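Local coordinates for protein E1 (Kluyveromyces marxianus, PDB 3VX6) that acts as an E1-like enzyme that activates ATG12 for conjugation to ATG5 and ATG8 for conjugation to phosphatidylethanolamine in autophagy, at residues E41-D49 and I60-P70; K97-L108 and E119-S127. All blocks are in the same frame, centred on the assembly; numbering follows the deposited sequence.

Interaction 1 of 2, residues E41-D49 and I60-P70; sequences EKALYTQLD and ISLRDDSFQKP
Tyr45 lays its ring against Lys69. Its CB sits 3.5 Å from Gln68 O and also touches Pro70 CD. CG and CD2 then pass over the backbone of Lys69, with Lys69 CA above the rim of the ring. Further out, CE2 and CZ meet Lys69 CB, which lies over the same face, 3.6 Å from the ring centroid and 16° off its normal. This is a CH-pi contact. At the tip, Lys69 CD is near Tyr45 OH. In Lys69, CG is anti to the backbone N (chi1 179°) and the chain is extended beyond it. It slants across the outer half of the ring and carries CD to the hydroxyl. There NZ donates to a water that is also hydrogen-bonded to Tyr45 OH. With an alanine in place of Tyr45, Lys69 would probably lose the ring face under its methylenes, and the water its bond to the hydroxyl.

Strand 40-47 is an edge strand of a mixed sheet. Lys42, Leu44 and Thr46 bond through their backbones to strand 78-86. The other edge is covered by the end of strand 59-62 and the loop after it. From that edge Tyr45 N reaches Ser66 O at 2.6 Å, with an N-H...O angle of 152°. Thr46 OG1 donates to Ser61 O at 3.0 Å, coming from above the carbonyl plane.

Phe67 turns its ring back to the strand. Leu44 CD2 lies over one face, 3.9 Å from the centroid, while Lys42 CB comes to the edge. Phe23 of helix 21-33 stacks with the same ring. Thr46 CG2 meets Ile60 CD1 at 3.9 Å.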
loop_
_atom_site.group_PDB
_atom_site.type_symbol
_atom_site.label_atom_id
_atom_site.label_comp_id
_atom_site.label_asym_id
_atom_site.label_seq_id
_atom_site.Cartn_x
_atom_site.Cartn_y
_atom_site.Cartn_z
ATOM N N GLU A 41 10.700 -6.591 14.235
ATOM C CA GLU A 41 9.728 -5.650 13.688
ATOM C C GLU A 41 10.529 -4.484 13.083
ATOM O O GLU A 41 10.747 -3.455 13.726
ATOM C CB GLU A 41 8.794 -5.174 14.806
ATOM C CG GLU A 41 7.425 -4.695 14.345
ATOM C CD GLU A 41 6.408 -4.702 15.482
ATOM O OE1 GLU A 41 5.919 -5.800 15.844
ATOM O OE2 GLU A 41 6.107 -3.614 16.024
ATOM N N LYS A 42 10.979 -4.680 11.844
ATOM C CA LYS A 42 11.786 -3.703 11.122
ATOM C C LYS A 42 10.986 -2.854 10.162
ATOM O O LYS A 42 9.934 -3.254 9.681
ATOM C CB LYS A 42 12.883 -4.403 10.308
ATOM C CG LYS A 42 14.271 -4.442 10.942
ATOM C CD LYS A 42 14.472 -5.654 11.825
ATOM C CE LYS A 42 15.831 -5.607 12.514
ATOM N NZ LYS A 42 16.064 -6.804 13.391
ATOM N N ALA A 43 11.502 -1.672 9.877
ATOM C CA ALA A 43 10.850 -0.791 8.933
ATOM C C ALA A 43 11.491 -1.098 7.589
ATOM O O ALA A 43 12.703 -1.216 7.488
ATOM C CB ALA A 43 11.088 0.662 9.303
ATOM N N LEU A 44 10.665 -1.250 6.564
ATOM C CA LEU A 44 11.154 -1.528 5.227
ATOM C C LEU A 44 11.046 -0.233 4.423
ATOM O O LEU A 44 10.253 0.649 4.746
ATOM C CB LEU A 44 10.319 -2.645 4.588
ATOM C CG LEU A 44 10.369 -3.976 5.345
ATOM C CD1 LEU A 44 9.324 -4.937 4.823
ATOM C CD2 LEU A 44 11.753 -4.567 5.214
ATOM N N TYR A 45 11.876 -0.110 3.399
ATOM C CA TYR A 45 11.884 1.070 2.552
ATOM C C TYR A 45 12.157 0.563 1.168
ATOM O O TYR A 45 13.078 -0.219 0.945
ATOM C CB TYR A 45 13.003 2.045 2.948
ATOM C CG TYR A 45 12.835 2.686 4.306
ATOM C CD1 TYR A 45 11.934 3.730 4.497
ATOM C CD2 TYR A 45 13.558 2.234 5.409
ATOM C CE1 TYR A 45 11.753 4.309 5.749
ATOM C CE2 TYR A 45 13.382 2.805 6.670
ATOM C CZ TYR A 45 12.476 3.842 6.831
ATOM O OH TYR A 45 12.285 4.410 8.072
ATOM N N THR A 46 11.344 0.980 0.226
ATOM C CA THR A 46 11.571 0.544 -1.119
ATOM C C THR A 46 11.246 1.741 -1.965
ATOM O O THR A 46 10.212 2.386 -1.778
ATOM C CB THR A 46 10.686 -0.662 -1.457
ATOM O OG1 THR A 46 11.021 -1.151 -2.761
ATOM C CG2 THR A 46 9.218 -0.280 -1.398
ATOM N N GLN A 47 12.170 2.093 -2.846
ATOM C CA GLN A 47 11.948 3.228 -3.720
ATOM C C GLN A 47 10.906 2.752 -4.695
ATOM O O GLN A 47 11.119 1.790 -5.431
ATOM C CB GLN A 47 13.221 3.608 -4.457
ATOM C CG GLN A 47 13.013 4.639 -5.525
ATOM C CD GLN A 47 14.315 5.048 -6.154
ATOM O OE1 GLN A 47 14.416 5.153 -7.373
ATOM N NE2 GLN A 47 15.326 5.289 -5.323
ATOM N N LEU A 48 9.761 3.410 -4.677
ATOM C CA LEU A 48 8.687 3.018 -5.550
ATOM C C LEU A 48 9.023 3.368 -6.983
ATOM O O LEU A 48 9.222 4.536 -7.333
ATOM C CB LEU A 48 7.384 3.688 -5.107
ATOM C CG LEU A 48 6.277 2.739 -4.621
ATOM C CD1 LEU A 48 6.863 1.615 -3.789
ATOM C CD2 LEU A 48 5.247 3.527 -3.819
ATOM N N ASP A 49 9.131 2.335 -7.804
ATOM C CA ASP A 49 9.408 2.534 -9.205
ATOM C C ASP A 49 8.027 2.644 -9.793
ATOM O O ASP A 49 7.393 1.629 -10.084
ATOM C CB ASP A 49 10.127 1.328 -9.809
ATOM C CG ASP A 49 10.412 1.507 -11.287
ATOM O OD1 ASP A 49 10.923 0.551 -11.908
ATOM O OD2 ASP A 49 10.125 2.602 -11.826
ATOM N N ILE A 60 6.902 -4.239 -5.279
ATOM C CA ILE A 60 7.557 -3.966 -4.018
ATOM C C ILE A 60 8.813 -4.817 -4.168
ATOM O O ILE A 60 8.767 -6.039 -4.011
ATOM C CB ILE A 60 6.726 -4.459 -2.789
ATOM C CG1 ILE A 60 5.504 -3.556 -2.574
ATOM C CG2 ILE A 60 7.605 -4.501 -1.536
ATOM C CD1 ILE A 60 5.833 -2.124 -2.240
ATOM N N SER A 61 9.919 -4.182 -4.537
ATOM C CA SER A 61 11.166 -4.915 -4.684
ATOM C C SER A 61 12.007 -4.758 -3.431
ATOM O O SER A 61 12.583 -3.704 -3.157
ATOM C CB SER A 61 11.934 -4.453 -5.917
ATOM O OG SER A 61 11.479 -5.159 -7.053
ATOM N N LEU A 62 12.041 -5.834 -2.667
ATOM C CA LEU A 62 12.772 -5.875 -1.429
ATOM C C LEU A 62 14.094 -6.566 -1.674
ATOM O O LEU A 62 14.149 -7.771 -1.880
ATOM C CB LEU A 62 11.959 -6.633 -0.377
ATOM C CG LEU A 62 10.602 -6.027 -0.033
ATOM C CD1 LEU A 62 9.909 -6.871 1.019
ATOM C CD2 LEU A 62 10.803 -4.618 0.465
ATOM N N ARG A 63 15.159 -5.781 -1.677
ATOM C CA ARG A 63 16.494 -6.303 -1.880
ATOM C C ARG A 63 17.114 -6.129 -0.512
ATOM O O ARG A 63 16.405 -5.957 0.474
ATOM C CB ARG A 63 17.251 -5.449 -2.899
ATOM C CG ARG A 63 16.387 -4.932 -4.042
ATOM C CD ARG A 63 17.125 -3.906 -4.905
ATOM N NE ARG A 63 16.225 -3.193 -5.818
ATOM C CZ ARG A 63 15.453 -3.775 -6.740
ATOM N NH1 ARG A 63 15.455 -5.098 -6.888
ATOM N NH2 ARG A 63 14.682 -3.033 -7.530
ATOM N N ASP A 64 18.434 -6.161 -0.445
ATOM C CA ASP A 64 19.104 -5.980 0.827
ATOM C C ASP A 64 19.002 -4.530 1.283
ATOM O O ASP A 64 19.089 -4.241 2.479
ATOM C CB ASP A 64 20.568 -6.423 0.724
ATOM C CG ASP A 64 21.193 -6.100 -0.624
ATOM O OD1 ASP A 64 22.309 -6.602 -0.887
ATOM O OD2 ASP A 64 20.587 -5.355 -1.420
ATOM N N ASP A 65 18.793 -3.620 0.333
ATOM C CA ASP A 65 18.685 -2.196 0.651
ATOM C C ASP A 65 17.324 -1.808 1.247
ATOM O O ASP A 65 17.191 -0.764 1.891
ATOM C CB ASP A 65 18.957 -1.347 -0.600
ATOM C CG ASP A 65 17.969 -1.622 -1.723
ATOM O OD1 ASP A 65 18.188 -2.586 -2.500
ATOM O OD2 ASP A 65 16.964 -0.876 -1.817
ATOM N N SER A 66 16.321 -2.653 1.043
ATOM C CA SER A 66 14.984 -2.382 1.547
ATOM C C SER A 66 14.896 -2.118 3.044
ATOM O O SER A 66 13.824 -1.798 3.565
ATOM C CB SER A 66 14.056 -3.533 1.179
ATOM O OG SER A 66 13.803 -3.516 -0.211
ATOM N N PHE A 67 16.018 -2.238 3.740
ATOM C CA PHE A 67 16.008 -2.013 5.172
ATOM C C PHE A 67 16.528 -0.649 5.549
ATOM O O PHE A 67 16.280 -0.168 6.659
ATOM C CB PHE A 67 16.812 -3.099 5.867
ATOM C CG PHE A 67 16.107 -4.415 5.918
ATOM C CD1 PHE A 67 15.117 -4.644 6.865
ATOM C CD2 PHE A 67 16.425 -5.422 5.024
ATOM C CE1 PHE A 67 14.454 -5.858 6.922
ATOM C CE2 PHE A 67 15.771 -6.637 5.071
ATOM C CZ PHE A 67 14.782 -6.860 6.023
ATOM N N GLN A 68 17.232 -0.017 4.619
ATOM C CA GLN A 68 17.783 1.301 4.881
ATOM C C GLN A 68 16.905 2.401 4.302
ATOM O O GLN A 68 16.444 2.310 3.161
ATOM C CB GLN A 68 19.203 1.413 4.306
ATOM C CG GLN A 68 20.067 2.487 4.983
ATOM C CD GLN A 68 20.357 2.189 6.463
ATOM O OE1 GLN A 68 19.437 2.021 7.274
ATOM N NE2 GLN A 68 21.642 2.128 6.815
ATOM N N LYS A 69 16.664 3.432 5.106
ATOM C CA LYS A 69 15.867 4.567 4.663
ATOM C C LYS A 69 16.713 5.342 3.659
ATOM O O LYS A 69 17.868 5.679 3.927
ATOM C CB LYS A 69 15.499 5.471 5.843
ATOM C CG LYS A 69 14.690 6.702 5.446
ATOM C CD LYS A 69 14.259 7.504 6.661
ATOM C CE LYS A 69 13.414 8.702 6.259
ATOM N NZ LYS A 69 12.897 9.441 7.447
ATOM N N PRO A 70 16.148 5.632 2.485
ATOM C CA PRO A 70 16.906 6.364 1.472
ATOM C C PRO A 70 17.003 7.872 1.656
ATOM O O PRO A 70 16.615 8.430 2.682
ATOM C CB PRO A 70 16.190 5.995 0.169
ATOM C CG PRO A 70 15.459 4.705 0.508
ATOM C CD PRO A 70 14.964 4.997 1.888
HETATM O O HOH W 1 10.897 7.204 8.624
#

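Interaction 2 of 2, residues K97-L108 and E119-S127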
loop_
_atom_site.group_PDB
_atom_site.type_symbol
_atom_site.label_atom_id
_atom_site.label_comp_id
_atom_site.label_asym_id
_atom_site.label_seq_id
_atom_site.Cartn_x
_atom_site.Cartn_y
_atom_site.Cartn_z
ATOM N N LYS A 97 -3.183 -14.108 11.148
ATOM C CA LYS A 97 -3.006 -13.197 10.025
ATOM C C LYS A 97 -4.146 -12.208 9.843
ATOM O O LYS A 97 -3.907 -11.062 9.491
ATOM C CB LYS A 97 -2.781 -13.970 8.717
ATOM C CG LYS A 97 -1.386 -14.569 8.567
ATOM C CD LYS A 97 -1.281 -15.881 9.307
ATOM C CE LYS A 97 0.133 -16.417 9.329
ATOM N NZ LYS A 97 0.153 -17.778 9.940
ATOM N N ILE A 98 -5.378 -12.646 10.085
ATOM C CA ILE A 98 -6.537 -11.772 9.931
ATOM C C ILE A 98 -6.602 -10.665 10.993
ATOM O O ILE A 98 -6.894 -9.499 10.688
ATOM C CB ILE A 98 -7.848 -12.592 9.948
ATOM C CG1 ILE A 98 -8.974 -11.757 10.542
ATOM C CG2 ILE A 98 -7.647 -13.885 10.703
ATOM C CD1 ILE A 98 -10.269 -12.493 10.643
ATOM N N GLN A 99 -6.335 -11.028 12.237
ATOM C CA GLN A 99 -6.345 -10.047 13.305
ATOM C C GLN A 99 -5.221 -9.042 13.050
ATOM O O GLN A 99 -5.349 -7.842 13.324
ATOM C CB GLN A 99 -6.128 -10.742 14.644
ATOM C CG GLN A 99 -6.086 -9.809 15.845
ATOM C CD GLN A 99 -7.283 -8.871 15.903
ATOM O OE1 GLN A 99 -8.429 -9.280 15.671
ATOM N NE2 GLN A 99 -7.024 -7.606 16.225
ATOM N N PHE A 100 -4.123 -9.547 12.501
ATOM C CA PHE A 100 -2.962 -8.723 12.218
ATOM C C PHE A 100 -3.234 -7.687 11.156
ATOM O O PHE A 100 -2.986 -6.507 11.353
ATOM C CB PHE A 100 -1.780 -9.608 11.797
ATOM C CG PHE A 100 -0.623 -8.848 11.224
ATOM C CD1 PHE A 100 -0.620 -8.462 9.883
ATOM C CD2 PHE A 100 0.467 -8.511 12.025
ATOM C CE1 PHE A 100 0.452 -7.750 9.346
ATOM C CE2 PHE A 100 1.540 -7.801 11.500
ATOM C CZ PHE A 100 1.535 -7.416 10.154
ATOM N N ILE A 101 -3.752 -8.117 10.021
ATOM C CA ILE A 101 -3.995 -7.164 8.965
ATOM C C ILE A 101 -5.149 -6.237 9.352
ATOM O O ILE A 101 -5.201 -5.083 8.924
ATOM C CB ILE A 101 -4.241 -7.892 7.624
ATOM C CG1 ILE A 101 -3.851 -6.971 6.471
ATOM C CG2 ILE A 101 -5.680 -8.350 7.520
ATOM C CD1 ILE A 101 -3.853 -7.647 5.135
ATOM N N LYS A 102 -6.059 -6.733 10.188
ATOM C CA LYS A 102 -7.182 -5.921 10.633
ATOM C C LYS A 102 -6.669 -4.716 11.426
ATOM O O LYS A 102 -7.111 -3.583 11.222
ATOM C CB LYS A 102 -8.103 -6.736 11.529
ATOM C CG LYS A 102 -9.317 -5.967 12.016
ATOM C CD LYS A 102 -9.984 -6.688 13.167
ATOM C CE LYS A 102 -11.386 -6.134 13.454
ATOM N NZ LYS A 102 -11.976 -6.716 14.704
ATOM N N GLU A 103 -5.740 -4.970 12.344
ATOM C CA GLU A 103 -5.183 -3.910 13.169
ATOM C C GLU A 103 -4.370 -2.934 12.349
ATOM O O GLU A 103 -4.527 -1.725 12.489
ATOM C CB GLU A 103 -4.323 -4.502 14.289
ATOM C CG GLU A 103 -5.151 -5.079 15.427
ATOM C CD GLU A 103 -4.305 -5.775 16.471
ATOM O OE1 GLU A 103 -3.354 -5.154 16.981
ATOM O OE2 GLU A 103 -4.596 -6.945 16.788
ATOM N N LYS A 104 -3.494 -3.461 11.500
ATOM C CA LYS A 104 -2.673 -2.613 10.655
ATOM C C LYS A 104 -3.628 -1.750 9.857
ATOM O O LYS A 104 -3.341 -0.587 9.573
ATOM C CB LYS A 104 -1.794 -3.459 9.727
ATOM C CG LYS A 104 -0.419 -3.796 10.306
ATOM C CD LYS A 104 -0.516 -4.450 11.661
ATOM C CE LYS A 104 0.182 -3.621 12.730
ATOM N NZ LYS A 104 -0.150 -4.074 14.136
ATOM N N GLY A 105 -4.782 -2.323 9.534
ATOM C CA GLY A 105 -5.788 -1.605 8.778
ATOM C C GLY A 105 -6.428 -0.452 9.529
ATOM O O GLY A 105 -6.669 0.604 8.946
ATOM N N GLN A 106 -6.715 -0.649 10.812
ATOM C CA GLN A 106 -7.329 0.391 11.627
ATOM C C GLN A 106 -6.371 1.543 11.866
ATOM O O GLN A 106 -6.799 2.687 12.045
ATOM C CB GLN A 106 -7.776 -0.177 12.977
ATOM C CG GLN A 106 -8.879 -1.206 12.856
ATOM C CD GLN A 106 -9.215 -1.884 14.181
ATOM O OE1 GLN A 106 -8.329 -2.368 14.888
ATOM N NE2 GLN A 106 -10.506 -1.938 14.508
ATOM N N GLU A 107 -5.077 1.238 11.873
ATOM C CA GLU A 107 -4.054 2.242 12.110
ATOM C C GLU A 107 -3.924 3.147 10.901
ATOM O O GLU A 107 -3.770 4.354 11.031
ATOM C CB GLU A 107 -2.710 1.574 12.400
ATOM C CG GLU A 107 -2.737 0.611 13.571
ATOM C CD GLU A 107 -1.494 -0.277 13.633
ATOM O OE1 GLU A 107 -1.442 -1.136 14.539
ATOM O OE2 GLU A 107 -0.578 -0.123 12.779
ATOM N N LEU A 108 -3.974 2.561 9.716
ATOM C CA LEU A 108 -3.872 3.353 8.509
ATOM C C LEU A 108 -5.104 4.252 8.452
ATOM O O LEU A 108 -5.010 5.423 8.085
ATOM C CB LEU A 108 -3.781 2.437 7.287
ATOM C CG LEU A 108 -2.533 1.544 7.292
ATOM C CD1 LEU A 108 -2.673 0.461 6.267
ATOM C CD2 LEU A 108 -1.291 2.366 7.042
ATOM N N GLU A 119 -0.516 8.543 4.179
ATOM C CA GLU A 119 -0.233 7.626 5.272
ATOM C C GLU A 119 -1.061 6.365 5.312
ATOM O O GLU A 119 -0.723 5.431 6.039
ATOM C CB GLU A 119 -0.368 8.337 6.611
ATOM C CG GLU A 119 0.623 9.448 6.807
ATOM C CD GLU A 119 0.602 9.982 8.219
ATOM O OE1 GLU A 119 1.011 11.144 8.403
ATOM O OE2 GLU A 119 0.189 9.240 9.147
ATOM N N ILE A 120 -2.145 6.323 4.551
ATOM C CA ILE A 120 -2.997 5.139 4.552
ATOM C C ILE A 120 -2.379 4.009 3.743
ATOM O O ILE A 120 -2.851 2.870 3.789
ATOM C CB ILE A 120 -4.371 5.444 3.970
ATOM C CG1 ILE A 120 -4.228 5.765 2.483
ATOM C CG2 ILE A 120 -5.008 6.581 4.746
ATOM C CD1 ILE A 120 -5.477 6.223 1.834
ATOM N N ILE A 121 -1.317 4.330 3.010
ATOM C CA ILE A 121 -0.630 3.351 2.178
ATOM C C ILE A 121 0.659 2.860 2.795
ATOM O O ILE A 121 1.536 3.649 3.125
ATOM C CB ILE A 121 -0.292 3.927 0.784
ATOM C CG1 ILE A 121 -1.575 4.088 -0.027
ATOM C CG2 ILE A 121 0.709 3.013 0.064
ATOM C CD1 ILE A 121 -1.342 4.598 -1.415
ATOM N N SER A 122 0.764 1.546 2.935
ATOM C CA SER A 122 1.955 0.935 3.492
ATOM C C SER A 122 1.963 -0.567 3.227
ATOM O O SER A 122 0.990 -1.133 2.743
ATOM C CB SER A 122 2.013 1.191 4.992
ATOM O OG SER A 122 3.262 0.799 5.511
ATOM N N PHE A 123 3.080 -1.213 3.506
ATOM C CA PHE A 123 3.129 -2.647 3.339
ATOM C C PHE A 123 3.753 -3.223 4.585
ATOM O O PHE A 123 4.622 -2.614 5.203
ATOM C CB PHE A 123 3.911 -3.066 2.099
ATOM C CG PHE A 123 5.362 -2.742 2.150
ATOM C CD1 PHE A 123 5.806 -1.446 1.926
ATOM C CD2 PHE A 123 6.298 -3.754 2.342
ATOM C CE1 PHE A 123 7.167 -1.161 1.884
ATOM C CE2 PHE A 123 7.659 -3.485 2.303
ATOM C CZ PHE A 123 8.098 -2.190 2.072
ATOM N N TYR A 124 3.267 -4.397 4.951
ATOM C CA TYR A 124 3.697 -5.110 6.132
ATOM C C TYR A 124 4.070 -6.524 5.703
ATOM O O TYR A 124 3.388 -7.155 4.886
ATOM C CB TYR A 124 2.549 -5.145 7.136
ATOM C CG TYR A 124 2.041 -3.770 7.523
ATOM C CD1 TYR A 124 2.535 -3.119 8.658
ATOM C CD2 TYR A 124 1.076 -3.108 6.745
ATOM C CE1 TYR A 124 2.082 -1.847 9.015
ATOM C CE2 TYR A 124 0.617 -1.827 7.091
ATOM C CZ TYR A 124 1.126 -1.205 8.234
ATOM O OH TYR A 124 0.688 0.048 8.622
ATOM N N MET A 125 5.166 -7.021 6.243
ATOM C CA MET A 125 5.601 -8.351 5.889
ATOM C C MET A 125 5.803 -9.155 7.150
ATOM O O MET A 125 6.380 -8.664 8.099
ATOM C CB MET A 125 6.917 -8.272 5.108
ATOM C CG MET A 125 7.447 -9.610 4.656
ATOM S SD MET A 125 9.006 -9.458 3.778
ATOM C CE MET A 125 9.868 -10.867 4.462
ATOM N N ILE A 126 5.276 -10.365 7.187
ATOM C CA ILE A 126 5.519 -11.210 8.340
ATOM C C ILE A 126 6.395 -12.286 7.740
ATOM O O ILE A 126 6.266 -12.620 6.560
ATOM C CB ILE A 126 4.241 -11.836 8.942
ATOM C CG1 ILE A 126 3.431 -12.557 7.858
ATOM C CG2 ILE A 126 3.446 -10.755 9.675
ATOM C CD1 ILE A 126 2.254 -13.374 8.387
ATOM N N SER A 127 7.315 -12.813 8.524
ATOM C CA SER A 127 8.197 -13.822 7.984
ATOM C C SER A 127 8.803 -14.678 9.060
ATOM O O SER A 127 8.662 -14.419 10.253
ATOM C CB SER A 127 9.324 -13.164 7.171
ATOM O OG SER A 127 10.149 -12.329 7.975
#
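Tyr124 and Leu108 meet where strand 123-130 faces helix 97-114. This helix lies in a beta-alpha-beta crossover: the chain leaves strand 78-86, passes through helices 89-94 and 97-114, and returns in strand 123-130, parallel to and paired with the first. The helix and strand segments run nearly antiparallel, at 156°, with their axes 10.5 Å apart. No hydrogen bond joins the two segments.

The most deeply packed part is the Leu108 end, where the leucine is buried and gives more surface to the contact than any other residue. CD1 comes to the edge of the Tyr124 ring, near its plane. CD2 is 3.4 Å from Tyr124 OH and also touches Glu119 O. CB and CD1 lie against Ile120 O, which accepts a hydrogen bond from Asn217. Pro143 of strand 135-144 touches both Leu108 and Tyr124.

Lys104 passes between two rings. Its CG lies over the centre of the Tyr124 ring, 3.4 Å from the centroid and 12° off the normal. Its CD lies over the centre of one face of Phe100. Bends at chi2 (54°) and chi3 carry the chain from one ring to the other. NZ then leaves the strand and forms a salt bridge with Glu107 OE1 at 3.2 Å.

The looser side is this polar one, where Lys104 and Glu107 are both partly exposed. Glu107 OE2 stays 4.3 Å from Tyr124 OH. At the start of the helix the methylenes of Lys97 cross Ile126 CD1, and Lys97 NZ hydrogen-bonds to Phe92 O. Between these regions Phe100 CZ rests on Tyr124 CB at 3.9 Å. Ile126 CG2 covers the Phe100 face opposite Lys104 CD, 4.1 Å from the ring centroid.

In the fold
Both contacts reach the same mixed sheet, and their centres are about 17 Å apart. Interaction 1 covers the edge of strand 40-47 away from strand 78-86, using the end of strand 59-62 and the loop after it, and part of it is at the surface. It combines backbone and side-chain hydrogen bonds with apolar packing and a water. Interaction 2 lies nearer the centre of the chain. It packs a helix on one face of strand 123-130. No hydrogen bond crosses it; apolar and CH-pi contacts dominate. The opposite face of that strand joins the two. Phe123 CE2 touches Leu44 CD1 at 3.4 Å and Leu62 CD2 at 3.8 Å, and Met125 SD meets Leu62 CD1.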